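Local coordinates for protein cystathionine gamma-synthase (Xanthomonas oryzae pv. oryzae KACC 10331, PDB 6LD7) that probably uses pyridoxal 5'-phosphate to form cystathionine from cysteine and an activated homoserine, a step on the way to methionine, at residues T12-A16 and A17-V21; E70-A73 and E74-G77. The protein carries 1 engineered substitution. One frame throughout, in Å; residues are numbered along the deposited sequence.

Interaction 1 of 2, residues T12-A16 and A17-V21; sequences TPCTA and ATAAV
Thr15 N-caps the short helix 16-21, its side chain accepting from Thr18 N in a local contact near the modelled N terminus and against a second subunit of the assembly. The capping bond, from Thr18 N to Thr15 OG1, is 3.2 Å long and nearly straight (N-H...acceptor angle 176°). With chi1 at 78°, OG1 sits over the backbone, flanked by N and C, and this torsion turns the hydroxyl forward onto the first turn, where N-H groups have no earlier helical carbonyl to meet. Threonine suits the place because its hydroxyl is carried directly on CB, short enough to reach this N-H. Regular helical bonding then takes over: Ala19 N donates to Thr15 O at 3.0 Å and Ala20 N to Ala16 O at 3.1 Å. Ala16, Ala17, Ala19 and Ala20 suit the helix through their high helix propensity. Asp382 of the second subunit bonds both Thr15 N and Thr18 OG1, and Ser379 N of that subunit also bonds Thr18 OG1, so the capped turn belongs to the interface. Beside the cap, the other branch of Thr18 is apolar, its CG2 resting 3.7 Å from Cys14 CB, while Cys14 SG lies 4.0 Å from Ala19 CB.

Interaction 2 of 2, residues E70-A73 and E74-G77; sequences EALA and ELEG
Glu74 N donates to Glu70 O at 2.9 Å with an N-H...acceptor angle of 166°, the first of three successive i to i+4 bonds in the last turns of alpha-helix 63-76. Leu75 N follows with Ala71 O at 3.1 Å, and Glu76 N with Leu72 O at 3.0 Å. The helix ends with Glu76; Gly77 follows with a positive phi of 80°, a left-handed backbone that glycine adopts with little cost because it lacks a CB.

Each side chain suits the surface it meets. Glu70 and Glu74 are exposed, where a carboxylate can probably be hydrated, though Glu74 also meets Cys14 and Ala19. Ala71 and Leu75 turn to the buried side and pack on helix 246-256, the small Ala71 letting Leu253 and Leu256 come close, while Leu75 also meets Leu256. Leu72 packs on Ala221 of strand 220-224, so the helix lies against the seven-stranded mixed sheet of the large domain, as in fold type I pyridoxal-phosphate enzymes. Both methyls of Leu75 lie beyond the oxygen of Ala71, with CD1 4.0 Å and CD2 3.9 Å from Ala71 O, and Leu75 CD2 approaches Leu72 CD2 to 4.2 Å. Glu76 is a buried acid whose OE2 is hydrogen-bonded to His205 NE2. A bend at chi2 carries its carboxylate away from residues 70-73, whereas chi1 (-73°) sets Glu76 CG 3.7 Å from Leu72 O.

How the interactions relate
From the N terminus, interaction 1 comes first: it makes the first turn of helix 16-21 and is complete before the chain reaches helix 63-76, whose last turns hold interaction 2. The two are in series, neither nesting nor crossing, and neither closes a long loop. Their centres nevertheless lie about 10 Å apart, because the two helices pack together. Glu74 reaches across, its OE2 3.4 Å from Ala19 CB, and Leu75 CD1 lies 3.7 Å from Ala16 O. Helix 63-76 therefore joins the N-terminal segment, which reaches a second subunit, to the large sheet that the helix meets through other side chains.

Interaction 1 of 2, residues T12-A16 and A17-V21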
loop_
_atom_site.group_PDB
_atom_site.type_symbol
_atom_site.label_atom_id
_atom_site.label_comp_id
_atom_site.label_asym_id
_atom_site.label_seq_id
_atom_site.Cartn_x
_atom_site.Cartn_y
_atom_site.Cartn_z
ATOM N N THR C 12 -31.202 21.934 3.336
ATOM C CA THR C 12 -29.851 21.706 2.758
ATOM C C THR C 12 -28.939 21.033 3.795
ATOM O O THR C 12 -28.508 21.690 4.756
ATOM C CB THR C 12 -29.288 23.025 2.258
ATOM N N PRO C 13 -28.660 19.701 3.666
ATOM C CA PRO C 13 -27.427 19.116 4.218
ATOM C C PRO C 13 -26.232 20.071 3.971
ATOM O O PRO C 13 -26.393 21.248 4.215
ATOM C CB PRO C 13 -27.350 17.738 3.505
ATOM C CG PRO C 13 -28.815 17.353 3.274
ATOM C CD PRO C 13 -29.546 18.672 3.069
ATOM N N CYS C 14 -25.070 19.549 3.548
ATOM C CA CYS C 14 -23.818 20.279 3.170
ATOM C C CYS C 14 -23.739 20.320 1.632
ATOM O O CYS C 14 -24.591 19.643 1.035
ATOM C CB CYS C 14 -22.603 19.576 3.782
ATOM S SG CYS C 14 -22.412 17.821 3.348
ATOM N N THR C 15 -22.790 21.022 0.986
ATOM C CA THR C 15 -22.567 20.873 -0.489
ATOM C C THR C 15 -21.865 19.522 -0.847
ATOM O O THR C 15 -21.355 18.786 0.087
ATOM C CB THR C 15 -21.814 22.058 -1.119
ATOM O OG1 THR C 15 -20.460 21.798 -0.747
ATOM C CG2 THR C 15 -22.348 23.421 -0.680
ATOM N N ALA C 16 -21.781 19.236 -2.161
ATOM C CA ALA C 16 -21.023 18.104 -2.788
ATOM C C ALA C 16 -19.510 18.203 -2.496
ATOM O O ALA C 16 -18.867 17.138 -2.244
ATOM C CB ALA C 16 -21.228 18.073 -4.318
ATOM N N ALA C 17 -18.916 19.407 -2.621
ATOM C CA ALA C 17 -17.489 19.587 -2.278
ATOM C C ALA C 17 -17.339 19.192 -0.802
ATOM O O ALA C 17 -16.486 18.393 -0.472
ATOM C CB ALA C 17 -17.030 21.009 -2.501
ATOM N N THR C 18 -18.151 19.742 0.099
ATOM C CA THR C 18 -17.969 19.442 1.539
ATOM C C THR C 18 -18.064 17.923 1.801
ATOM O O THR C 18 -17.208 17.358 2.510
ATOM C CB THR C 18 -18.942 20.247 2.371
ATOM O OG1 THR C 18 -18.659 21.636 2.207
ATOM C CG2 THR C 18 -18.881 19.847 3.820
ATOM N N ALA C 19 -19.058 17.250 1.239
ATOM C CA ALA C 19 -19.315 15.792 1.466
ATOM C C ALA C 19 -18.147 14.930 0.971
ATOM O O ALA C 19 -17.704 14.051 1.700
ATOM C CB ALA C 19 -20.625 15.389 0.797
ATOM N N ALA C 20 -17.593 15.239 -0.199
ATOM C CA ALA C 20 -16.461 14.485 -0.776
ATOM C C ALA C 20 -15.191 14.716 0.081
ATOM O O ALA C 20 -14.469 13.782 0.477
ATOM C CB ALA C 20 -16.267 14.934 -2.217
ATOM N N VAL C 21 -14.976 15.959 0.456
ATOM C CA VAL C 21 -13.762 16.345 1.204
ATOM C C VAL C 21 -13.827 15.680 2.547
ATOM O O VAL C 21 -12.775 15.232 2.964
ATOM C CB VAL C 21 -13.623 17.877 1.393
ATOM C CG1 VAL C 21 -12.578 18.197 2.436
ATOM C CG2 VAL C 21 -13.281 18.583 0.108
#

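Interaction 2 of 2, residues E70-A73 and E74-G77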
loop_
_atom_site.group_PDB
_atom_site.type_symbol
_atom_site.label_atom_id
_atom_site.label_comp_id
_atom_site.label_asym_id
_atom_site.label_seq_id
_atom_site.Cartn_x
_atom_site.Cartn_y
_atom_site.Cartn_z
ATOM N N GLU C 70 -20.719 4.654 -0.047
ATOM C CA GLU C 70 -21.566 5.650 0.597
ATOM C C GLU C 70 -21.193 7.043 0.114
ATOM O O GLU C 70 -22.113 7.827 -0.157
ATOM C CB GLU C 70 -21.370 5.692 2.094
ATOM C CG GLU C 70 -22.177 4.690 2.838
ATOM C CD GLU C 70 -21.619 4.573 4.282
ATOM O OE1 GLU C 70 -20.997 5.612 4.816
ATOM O OE2 GLU C 70 -21.684 3.442 4.839
ATOM N N ALA C 71 -19.908 7.392 -0.009
ATOM C CA ALA C 71 -19.555 8.748 -0.507
ATOM C C ALA C 71 -20.095 8.916 -1.950
ATOM O O ALA C 71 -20.692 9.965 -2.225
ATOM C CB ALA C 71 -18.092 9.007 -0.505
ATOM N N LEU C 72 -19.992 7.898 -2.816
ATOM C CA LEU C 72 -20.515 8.099 -4.173
ATOM C C LEU C 72 -22.051 8.118 -4.166
ATOM O O LEU C 72 -22.604 8.889 -4.950
ATOM C CB LEU C 72 -19.966 7.047 -5.108
ATOM C CG LEU C 72 -18.489 7.184 -5.371
ATOM C CD1 LEU C 72 -18.075 6.136 -6.311
ATOM C CD2 LEU C 72 -18.112 8.512 -5.959
ATOM N N ALA C 73 -22.709 7.301 -3.343
ATOM C CA ALA C 73 -24.174 7.316 -3.242
ATOM C C ALA C 73 -24.627 8.738 -2.837
ATOM O O ALA C 73 -25.571 9.241 -3.432
ATOM C CB ALA C 73 -24.673 6.329 -2.240
ATOM N N GLU C 74 -23.985 9.323 -1.846
ATOM C CA GLU C 74 -24.282 10.688 -1.346
ATOM C C GLU C 74 -24.048 11.739 -2.446
ATOM O O GLU C 74 -24.889 12.583 -2.622
ATOM C CB GLU C 74 -23.515 11.051 -0.092
ATOM C CG GLU C 74 -23.914 12.465 0.396
ATOM C CD GLU C 74 -23.266 12.920 1.705
ATOM O OE1 GLU C 74 -22.482 12.122 2.290
ATOM O OE2 GLU C 74 -23.506 14.085 2.142
ATOM N N LEU C 75 -22.986 11.723 -3.209
ATOM C CA LEU C 75 -22.755 12.696 -4.303
ATOM C C LEU C 75 -23.780 12.486 -5.406
ATOM O O LEU C 75 -24.137 13.463 -6.014
ATOM C CB LEU C 75 -21.383 12.441 -4.921
ATOM C CG LEU C 75 -20.185 13.234 -4.427
ATOM C CD1 LEU C 75 -20.367 13.836 -3.076
ATOM C CD2 LEU C 75 -18.884 12.441 -4.571
ATOM N N GLU C 76 -24.177 11.258 -5.753
ATOM C CA GLU C 76 -25.126 11.062 -6.870
ATOM C C GLU C 76 -26.587 11.260 -6.379
ATOM O O GLU C 76 -27.463 11.332 -7.191
ATOM C CB GLU C 76 -24.898 9.726 -7.552
ATOM C CG GLU C 76 -23.653 9.643 -8.403
ATOM C CD GLU C 76 -23.690 10.337 -9.782
ATOM O OE1 GLU C 76 -24.598 11.212 -10.085
ATOM O OE2 GLU C 76 -22.718 10.134 -10.519
ATOM N N GLY C 77 -26.856 11.265 -5.086
ATOM C CA GLY C 77 -28.209 11.328 -4.502
ATOM C C GLY C 77 -28.863 9.978 -4.523
ATOM O O GLY C 77 -30.057 9.916 -4.764
#